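Local coordinates for protein flavodoxin (Streptococcus pneumoniae serotype 4, PDB 5LJL) that binds FMN and probably serves as a low-potential electron donor to a number of redox enzymes, at residues Ile22-Leu27 / Leu32-Asp37; Val42-Phe47 / Ala77-Asn82; Ala5-Ala10 / Glu18-Val23. One frame throughout, in Å; residues are numbered along the deposited sequence. Where two conformers were deposited one is given.

Helix 15-29 supplies a segment to both contact 1 and contact 3, whose centres lie about 7 Å apart and which share Ile22 and Val23. Contact 3 comes first along the chain, setting the helix against strand 4-9, and contact 1 follows, setting the same helix against strand 33-38, the neighbour of 4-9 in the parallel five-stranded sheet. Contact 2 comes last and lies on the other face of the sheet, its centre about 18 Å from that of contact 1 and about 17 Å from that of contact 3. It joins two loops, and Val42 and Phe47 pack there on Val8. The three together sample both layers covering the sheet of the flavodoxin fold.

Contact 1 of 3, residues Ile22-Leu27 / Leu32-Asp37; sequences IVADKL and LDVDVD
Ala24 and Leu27 of helix 15-29 lie against Val34 and Val36 of strand 33-38, the second half of a beta-alpha-beta crossover in the flavodoxin fold. The helix and strand segments run nearly antiparallel, at 165°, with axes 8.5 Å apart. Most of the contact is apolar. Val34 spreads its two methyls over neighbouring side chains of the helix: CG1 meets Leu27 CB at 3.8 Å, while CG2 turns to the Ala24 methyl. Leu27 and Leu32 approach at a slant, their CD2 methyls 4.2 Å apart, at the end where the chain turns from helix to strand. Leu27 also touches Ala5 and Ile54, so it reaches across towards the middle of the sheet.

The polar part is one backbone bond. Leu32 N donates to Leu27 O at 3.0 Å, and Leu32 CD1 comes to within 3.4 Å of that same Leu27 O. Beyond the pair, Arg28 NH2 donates a hydrogen bond to Val34 O.

The tightest carbon pair is at Val36: CG1 is anti to the backbone N (chi1 -179°), which turns CG2 towards the helix, and CG2 ends 3.4 Å from Ala24 CB, closer than usual van der Waals contact.

Contact 2 of 3, residues Val42-Phe47 / Ala77-Asn82; sequences VDASDF and ADLNLN
Leu79 brings the branched end of its side chain up to the backbone of Ala44 and Ser45, while Leu81, two residues on, reaches Phe47. In Leu79 the CB and CG act as a stem: CG sits beside the backbone N (chi1 -63°), which points the chain at the 42-47 loop, and neither atom comes close to it. The contact is made by the two methyls. CD1 runs on anti to CA (chi2 -178°) and does most of the work, resting on the turn itself: it lies 3.5 Å from Ala44 O and 3.7 Å from Ser45 CA, with Ala44 CB a little further at 4.2 Å. CD2 branches off to the Ser45 side chain, 4.2 Å from its CB.

The carbonyl under CD1 already has a polar partner, for Phe47 N donates to Ala44 O at 3.0 Å. Asp46 N bonds to Asp43 O in the same way, and these two short-range bonds hold the turn on which the leucine leans. No hydrogen bond links the two segments, so the meeting is purely by van der Waals contact.

Leu81 is extended too. Its CD2 lies 4.2 Å from Phe47 CB, and its CD1 approaches the phenyl ring obliquely. The ring then leads off towards the sheet, where it packs on Lys6 and Val8 of strand 4-9. Ala44 touches Phe72 and Leu76, and Leu81 touches Leu76 and Phe110, so the 42-47 loop lies against both strand 4-9 and helix 67-77, while the 77-82 loop meets helices 67-77 and 101-113.

Contact 3 of 3, residues Ala5-Ala10 / Glu18-Val23; sequences AKIVFA and EIADIV
Ile7 N makes a probable hydrogen bond to Asp35 O that ties strand 4-9 to its neighbour 33-38; the side chain of the same Ile7 packs on Ala20 and Val23 of helix 15-29. No hydrogen bond runs between strand and helix here; they meet through methyls and one aromatic residue. The two segments are close to antiparallel, at 170°, with their axes 9.1 Å apart.

Ile7 uses both of its branches. CG2 stands anti to the backbone N and meets Ala20 CB at 3.9 Å. The other branch stretches out, with CD1 anti to CA (chi2 173°), so that CD1 meets both the Ala20 carbonyl, 3.9 Å from O, and Val23 CG1, at 4.0 Å. The Ile7 and Val23 side chains pass each other at an angle rather than lying alongside.

The Ala20 methyl fits between two strand residues, for Phe9 CB approaches it as well, at 4.0 Å. With chi1 at 71°, the Phe9 CG lies between the backbone N and carbonyl carbon, and the ring turns to the side of strand 33-38, where it touches Val36 and Glu38. Ala20 CB comes to that ring obliquely. Towards the middle of the sheet, Ile54 and Ala56 of strand 52-56 continue the apolar surface, touching Ile7 and Ala20, and Leu136 packs on Val23 from helix 130-146.

This is the first strand and helix of a beta-alpha-beta unit of the flavodoxin-like fold, and in flavodoxins the loop joining them typically receives the FMN phosphate.

Contact 1 of 3, residues Ile22-Leu27 / Leu32-Asp37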
loop_
_atom_site.group_PDB
_atom_site.type_symbol
_atom_site.label_atom_id
_atom_site.label_comp_id
_atom_site.label_asym_id
_atom_site.label_seq_id
_atom_site.Cartn_x
_atom_site.Cartn_y
_atom_site.Cartn_z
ATOM N N ILE A 22 4.022 7.848 -6.566
ATOM C CA ILE A 22 5.272 7.377 -7.124
ATOM C C ILE A 22 5.155 5.926 -7.602
ATOM O O ILE A 22 5.677 5.562 -8.674
ATOM C CB ILE A 22 6.418 7.561 -6.115
ATOM C CG1 ILE A 22 6.687 9.041 -5.909
ATOM C CG2 ILE A 22 7.684 6.769 -6.438
ATOM C CD1 ILE A 22 7.319 9.368 -4.583
ATOM N N VAL A 23 4.569 5.083 -6.743
ATOM C CA VAL A 23 4.396 3.683 -7.110
ATOM C C VAL A 23 3.479 3.522 -8.321
ATOM O O VAL A 23 3.834 2.818 -9.265
ATOM C CB VAL A 23 3.850 2.885 -5.902
ATOM C CG1 VAL A 23 3.502 1.465 -6.302
ATOM C CG2 VAL A 23 4.878 2.905 -4.738
ATOM N N ALA A 24 2.334 4.235 -8.320
ATOM C CA ALA A 24 1.376 4.222 -9.406
ATOM C C ALA A 24 2.031 4.620 -10.710
ATOM O O ALA A 24 1.777 3.974 -11.698
ATOM C CB ALA A 24 0.246 5.188 -9.158
ATOM N N ASP A 25 2.852 5.674 -10.677
ATOM C CA ASP A 25 3.478 6.193 -11.892
ATOM C C ASP A 25 4.448 5.182 -12.492
ATOM O O ASP A 25 4.471 5.011 -13.756
ATOM C CB ASP A 25 4.080 7.548 -11.655
ATOM C CG ASP A 25 3.015 8.630 -11.487
ATOM O OD1 ASP A 25 1.814 8.366 -11.794
ATOM O OD2 ASP A 25 3.423 9.704 -11.064
ATOM N N LYS A 26 5.209 4.466 -11.657
ATOM C CA LYS A 26 6.151 3.468 -12.224
ATOM C C LYS A 26 5.314 2.316 -12.831
ATOM O O LYS A 26 5.582 1.841 -13.934
ATOM C CB LYS A 26 7.200 3.041 -11.202
ATOM C CG LYS A 26 8.104 1.870 -11.631
ATOM C CD LYS A 26 8.917 2.187 -12.855
ATOM C CE LYS A 26 10.014 3.252 -12.534
ATOM N NZ LYS A 26 10.955 3.496 -13.688
ATOM N N LEU A 27 4.294 1.833 -12.111
ATOM C CA LEU A 27 3.431 0.774 -12.641
ATOM C C LEU A 27 2.764 1.132 -13.982
ATOM O O LEU A 27 2.705 0.266 -14.881
ATOM C CB LEU A 27 2.418 0.262 -11.629
ATOM C CG LEU A 27 2.928 -0.446 -10.389
ATOM C CD1 LEU A 27 1.759 -0.755 -9.403
ATOM C CD2 LEU A 27 3.674 -1.729 -10.724
ATOM N N LEU A 32 0.962 -1.334 -16.744
ATOM C CA LEU A 32 -0.236 -1.759 -16.010
ATOM C C LEU A 32 -1.338 -0.655 -16.049
ATOM O O LEU A 32 -1.042 0.532 -16.216
ATOM C CB LEU A 32 0.075 -2.118 -14.534
ATOM C CG LEU A 32 0.921 -3.343 -14.260
ATOM C CD1 LEU A 32 2.400 -3.115 -14.527
ATOM C CD2 LEU A 32 0.713 -3.767 -12.811
ATOM N N ASP A 33 -2.582 -1.111 -15.887
ATOM C CA ASP A 33 -3.682 -0.220 -15.569
ATOM C C ASP A 33 -3.605 -0.054 -14.070
ATOM O O ASP A 33 -3.464 -1.057 -13.376
ATOM C CB ASP A 33 -5.022 -0.843 -15.913
ATOM C CG ASP A 33 -5.318 -0.785 -17.388
ATOM O OD1 ASP A 33 -6.293 -1.425 -17.805
ATOM O OD2 ASP A 33 -4.583 -0.078 -18.097
ATOM N N VAL A 34 -3.723 1.169 -13.587
ATOM C CA VAL A 34 -3.698 1.397 -12.139
ATOM C C VAL A 34 -4.790 2.338 -11.660
ATOM O O VAL A 34 -5.019 3.409 -12.277
ATOM C CB VAL A 34 -2.279 1.521 -11.505
ATOM C CG1 VAL A 34 -1.107 1.304 -12.452
ATOM C CG2 VAL A 34 -2.090 2.482 -10.322
ATOM N N ASP A 35 -5.474 1.904 -10.606
ATOM C CA ASP A 35 -6.389 2.781 -9.863
ATOM C C ASP A 35 -5.685 3.243 -8.583
ATOM O O ASP A 35 -5.081 2.398 -7.916
ATOM C CB ASP A 35 -7.634 1.998 -9.472
ATOM C CG ASP A 35 -8.408 1.473 -10.658
ATOM O OD1 ASP A 35 -8.378 2.120 -11.737
ATOM O OD2 ASP A 35 -9.003 0.399 -10.520
ATOM N N VAL A 36 -5.790 4.520 -8.209
ATOM C CA VAL A 36 -5.192 5.095 -6.989
ATOM C C VAL A 36 -6.351 5.817 -6.294
ATOM O O VAL A 36 -6.941 6.763 -6.851
ATOM C CB VAL A 36 -4.062 6.111 -7.294
ATOM C CG1 VAL A 36 -3.411 6.690 -6.035
ATOM C CG2 VAL A 36 -2.988 5.494 -8.191
ATOM N N ASP A 37 -6.725 5.339 -5.123
ATOM C CA ASP A 37 -7.894 5.898 -4.427
ATOM C C ASP A 37 -7.629 6.056 -2.950
ATOM O O ASP A 37 -6.987 5.212 -2.337
ATOM C CB ASP A 37 -9.063 4.962 -4.603
ATOM C CG ASP A 37 -9.526 4.859 -6.028
ATOM O OD1 ASP A 37 -10.247 5.768 -6.506
ATOM O OD2 ASP A 37 -9.162 3.898 -6.702
#

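Contact 2 of 3, residues Val42-Phe47 / Ala77-Asn82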
loop_
_atom_site.group_PDB
_atom_site.type_symbol
_atom_site.label_atom_id
_atom_site.label_comp_id
_atom_site.label_asym_id
_atom_site.label_seq_id
_atom_site.Cartn_x
_atom_site.Cartn_y
_atom_site.Cartn_z
ATOM N N VAL A 42 -13.272 3.882 -1.643
ATOM C CA VAL A 42 -13.373 2.564 -2.255
ATOM C C VAL A 42 -13.784 1.539 -1.194
ATOM O O VAL A 42 -13.818 1.854 0.001
ATOM C CB VAL A 42 -12.025 2.142 -2.900
ATOM C CG1 VAL A 42 -11.678 3.037 -4.051
ATOM C CG2 VAL A 42 -10.927 2.160 -1.853
ATOM N N ASP A 43 -14.066 0.321 -1.648
ATOM C CA ASP A 43 -14.327 -0.813 -0.748
ATOM C C ASP A 43 -13.160 -1.760 -0.785
ATOM O O ASP A 43 -12.589 -1.969 -1.862
ATOM C CB ASP A 43 -15.589 -1.547 -1.190
ATOM C CG ASP A 43 -16.844 -0.727 -0.942
ATOM O OD1 ASP A 43 -17.059 -0.351 0.225
ATOM O OD2 ASP A 43 -17.592 -0.452 -1.919
ATOM N N ALA A 44 -12.805 -2.329 0.358
ATOM C CA ALA A 44 -11.705 -3.347 0.362
ATOM C C ALA A 44 -11.991 -4.444 -0.677
ATOM O O ALA A 44 -11.076 -4.948 -1.376
ATOM C CB ALA A 44 -11.488 -3.929 1.760
ATOM N N SER A 45 -13.261 -4.847 -0.819
ATOM C CA SER A 45 -13.629 -5.904 -1.752
ATOM C C SER A 45 -13.323 -5.622 -3.221
ATOM O O SER A 45 -13.261 -6.573 -4.057
ATOM C CB SER A 45 -15.109 -6.324 -1.546
ATOM O OG SER A 45 -15.955 -5.243 -1.839
ATOM N N ASP A 46 -13.085 -4.371 -3.583
ATOM C CA ASP A 46 -12.664 -4.025 -4.928
ATOM C C ASP A 46 -11.373 -4.743 -5.286
ATOM O O ASP A 46 -11.121 -4.984 -6.463
ATOM C CB ASP A 46 -12.489 -2.540 -5.177
ATOM C CG ASP A 46 -13.717 -1.717 -4.866
ATOM O OD1 ASP A 46 -13.504 -0.490 -4.809
ATOM O OD2 ASP A 46 -14.840 -2.269 -4.716
ATOM N N PHE A 47 -10.578 -5.098 -4.286
ATOM C CA PHE A 47 -9.355 -5.927 -4.521
ATOM C C PHE A 47 -9.600 -7.253 -5.248
ATOM O O PHE A 47 -8.659 -7.748 -5.943
ATOM C CB PHE A 47 -8.603 -6.165 -3.200
ATOM C CG PHE A 47 -7.823 -4.933 -2.667
ATOM C CD1 PHE A 47 -7.241 -3.983 -3.505
ATOM C CD2 PHE A 47 -7.561 -4.835 -1.273
ATOM C CE1 PHE A 47 -6.502 -2.917 -2.975
ATOM C CE2 PHE A 47 -6.772 -3.757 -0.746
ATOM C CZ PHE A 47 -6.254 -2.833 -1.633
ATOM N N ALA A 77 -9.799 -7.745 6.297
ATOM C CA ALA A 77 -9.458 -8.928 7.115
ATOM C C ALA A 77 -10.508 -10.042 6.863
ATOM O O ALA A 77 -10.275 -11.219 7.107
ATOM C CB ALA A 77 -9.454 -8.548 8.593
ATOM N N ASP A 78 -11.673 -9.667 6.434
ATOM C CA ASP A 78 -12.718 -10.688 6.201
ATOM C C ASP A 78 -12.703 -11.245 4.804
ATOM O O ASP A 78 -13.578 -12.046 4.490
ATOM C CB ASP A 78 -14.119 -10.096 6.482
ATOM C CG ASP A 78 -15.187 -11.174 6.796
ATOM O OD1 ASP A 78 -14.896 -12.288 7.332
ATOM O OD2 ASP A 78 -16.348 -10.833 6.510
ATOM N N LEU A 79 -11.777 -10.814 3.924
ATOM C CA LEU A 79 -11.770 -11.275 2.494
ATOM C C LEU A 79 -10.857 -12.470 2.279
ATOM O O LEU A 79 -9.920 -12.665 3.049
ATOM C CB LEU A 79 -11.224 -10.173 1.569
ATOM C CG LEU A 79 -12.018 -8.874 1.485
ATOM C CD1 LEU A 79 -11.381 -7.890 0.478
ATOM C CD2 LEU A 79 -13.475 -9.163 1.111
ATOM N N ASN A 80 -11.122 -13.269 1.230
ATOM C CA ASN A 80 -10.152 -14.282 0.770
ATOM C C ASN A 80 -9.589 -13.785 -0.549
ATOM O O ASN A 80 -10.320 -13.516 -1.508
ATOM C CB ASN A 80 -10.752 -15.700 0.658
ATOM C CG ASN A 80 -11.075 -16.285 2.039
ATOM O OD1 ASN A 80 -10.156 -16.557 2.861
ATOM N ND2 ASN A 80 -12.364 -16.442 2.333
ATOM N N LEU A 81 -8.292 -13.505 -0.538
ATOM C CA LEU A 81 -7.553 -12.997 -1.640
ATOM C C LEU A 81 -6.481 -13.978 -2.129
ATOM O O LEU A 81 -5.431 -13.579 -2.654
ATOM C CB LEU A 81 -6.895 -11.635 -1.280
ATOM C CG LEU A 81 -7.848 -10.488 -0.877
ATOM C CD1 LEU A 81 -7.067 -9.231 -0.533
ATOM C CD2 LEU A 81 -8.749 -10.203 -1.973
ATOM N N ASN A 82 -6.771 -15.275 -2.062
ATOM C CA ASN A 82 -5.906 -16.224 -2.790
ATOM C C ASN A 82 -5.736 -15.900 -4.278
ATOM O O ASN A 82 -6.685 -15.519 -5.013
ATOM C CB ASN A 82 -6.385 -17.674 -2.589
ATOM C CG ASN A 82 -6.340 -18.095 -1.127
ATOM O OD1 ASN A 82 -5.380 -18.732 -0.696
ATOM N ND2 ASN A 82 -7.316 -17.665 -0.329
#

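Contact 3 of 3, residues Ala5-Ala10 / Glu18-Val23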
loop_
_atom_site.group_PDB
_atom_site.type_symbol
_atom_site.label_atom_id
_atom_site.label_comp_id
_atom_site.label_asym_id
_atom_site.label_seq_id
_atom_site.Cartn_x
_atom_site.Cartn_y
_atom_site.Cartn_z
ATOM N N ALA A 5 -3.537 -3.033 -11.178
ATOM C CA ALA A 5 -3.102 -2.778 -9.790
ATOM C C ALA A 5 -4.098 -1.762 -9.164
ATOM O O ALA A 5 -4.437 -0.759 -9.807
ATOM C CB ALA A 5 -1.722 -2.224 -9.778
ATOM N N LYS A 6 -4.569 -2.032 -7.929
ATOM C CA LYS A 6 -5.423 -1.086 -7.132
ATOM C C LYS A 6 -4.586 -0.659 -5.936
ATOM O O LYS A 6 -4.103 -1.529 -5.189
ATOM C CB LYS A 6 -6.729 -1.731 -6.756
ATOM C CG LYS A 6 -7.733 -1.836 -7.909
ATOM C CD LYS A 6 -9.005 -2.545 -7.450
ATOM C CE LYS A 6 -10.151 -2.629 -8.455
ATOM N NZ LYS A 6 -10.601 -1.310 -8.853
ATOM N N ILE A 7 -4.290 0.628 -5.862
ATOM C CA ILE A 7 -3.542 1.221 -4.751
ATOM C C ILE A 7 -4.520 2.007 -3.884
ATOM O O ILE A 7 -5.248 2.912 -4.409
ATOM C CB ILE A 7 -2.400 2.150 -5.294
ATOM C CG1 ILE A 7 -1.424 1.388 -6.190
ATOM C CG2 ILE A 7 -1.667 2.908 -4.171
ATOM C CD1 ILE A 7 -0.393 2.288 -6.882
ATOM N N VAL A 8 -4.579 1.687 -2.597
ATOM C CA VAL A 8 -5.481 2.387 -1.663
ATOM C C VAL A 8 -4.619 3.087 -0.655
ATOM O O VAL A 8 -3.749 2.439 -0.036
ATOM C CB VAL A 8 -6.477 1.410 -1.026
ATOM C CG1 VAL A 8 -7.407 2.161 -0.062
ATOM C CG2 VAL A 8 -7.243 0.684 -2.116
ATOM N N PHE A 9 -4.854 4.374 -0.450
ATOM C CA PHE A 9 -4.022 5.163 0.439
ATOM C C PHE A 9 -4.812 5.893 1.536
ATOM O O PHE A 9 -6.036 6.151 1.396
ATOM C CB PHE A 9 -3.118 6.172 -0.305
ATOM C CG PHE A 9 -3.846 7.336 -0.918
ATOM C CD1 PHE A 9 -4.147 8.455 -0.154
ATOM C CD2 PHE A 9 -4.235 7.282 -2.255
ATOM C CE1 PHE A 9 -4.820 9.528 -0.746
ATOM C CE2 PHE A 9 -4.908 8.340 -2.854
ATOM C CZ PHE A 9 -5.208 9.442 -2.081
ATOM N N ALA A 10 -4.129 6.180 2.623
ATOM C CA ALA A 10 -4.580 7.126 3.639
ATOM C C ALA A 10 -3.422 8.130 3.817
ATOM O O ALA A 10 -2.255 7.709 3.899
ATOM C CB ALA A 10 -4.877 6.411 4.927
ATOM N N GLU A 18 1.806 11.060 -1.828
ATOM C CA GLU A 18 2.882 11.267 -2.785
ATOM C C GLU A 18 3.599 9.924 -3.077
ATOM O O GLU A 18 3.923 9.597 -4.219
ATOM C CB GLU A 18 3.903 12.230 -2.228
ATOM C CG GLU A 18 5.013 12.463 -3.185
ATOM C CD GLU A 18 5.818 13.669 -2.858
ATOM O OE1 GLU A 18 6.130 14.390 -3.831
ATOM O OE2 GLU A 18 6.144 13.867 -1.658
ATOM N N ILE A 19 3.781 9.148 -2.030
ATOM C CA ILE A 19 4.381 7.803 -2.132
ATOM C C ILE A 19 3.539 6.873 -2.949
ATOM O O ILE A 19 4.087 6.122 -3.779
ATOM C CB ILE A 19 4.628 7.284 -0.708
ATOM C CG1 ILE A 19 5.808 8.054 -0.046
ATOM C CG2 ILE A 19 4.715 5.770 -0.631
ATOM C CD1 ILE A 19 5.782 7.886 1.493
ATOM N N ALA A 20 2.220 6.868 -2.715
ATOM C CA ALA A 20 1.286 6.063 -3.515
ATOM C C ALA A 20 1.439 6.433 -5.000
ATOM O O ALA A 20 1.430 5.582 -5.909
ATOM C CB ALA A 20 -0.148 6.335 -3.044
ATOM N N ASP A 21 1.479 7.738 -5.240
ATOM C CA ASP A 21 1.617 8.270 -6.594
ATOM C C ASP A 21 2.913 7.891 -7.304
ATOM O O ASP A 21 2.858 7.595 -8.533
ATOM C CB ASP A 21 1.388 9.790 -6.576
ATOM C CG ASP A 21 -0.066 10.170 -6.355
ATOM O OD1 ASP A 21 -1.032 9.369 -6.631
ATOM O OD2 ASP A 21 -0.233 11.353 -5.924
ATOM N N ILE A 22 4.022 7.848 -6.566
ATOM C CA ILE A 22 5.272 7.377 -7.124
ATOM C C ILE A 22 5.155 5.926 -7.602
ATOM O O ILE A 22 5.677 5.562 -8.674
ATOM C CB ILE A 22 6.418 7.561 -6.115
ATOM C CG1 ILE A 22 6.687 9.041 -5.909
ATOM C CG2 ILE A 22 7.684 6.769 -6.438
ATOM C CD1 ILE A 22 7.319 9.368 -4.583
ATOM N N VAL A 23 4.569 5.083 -6.743
ATOM C CA VAL A 23 4.396 3.683 -7.110
ATOM C C VAL A 23 3.479 3.522 -8.321
ATOM O O VAL A 23 3.834 2.818 -9.265
ATOM C CB VAL A 23 3.850 2.885 -5.902
ATOM C CG1 VAL A 23 3.502 1.465 -6.302
ATOM C CG2 VAL A 23 4.878 2.905 -4.738
#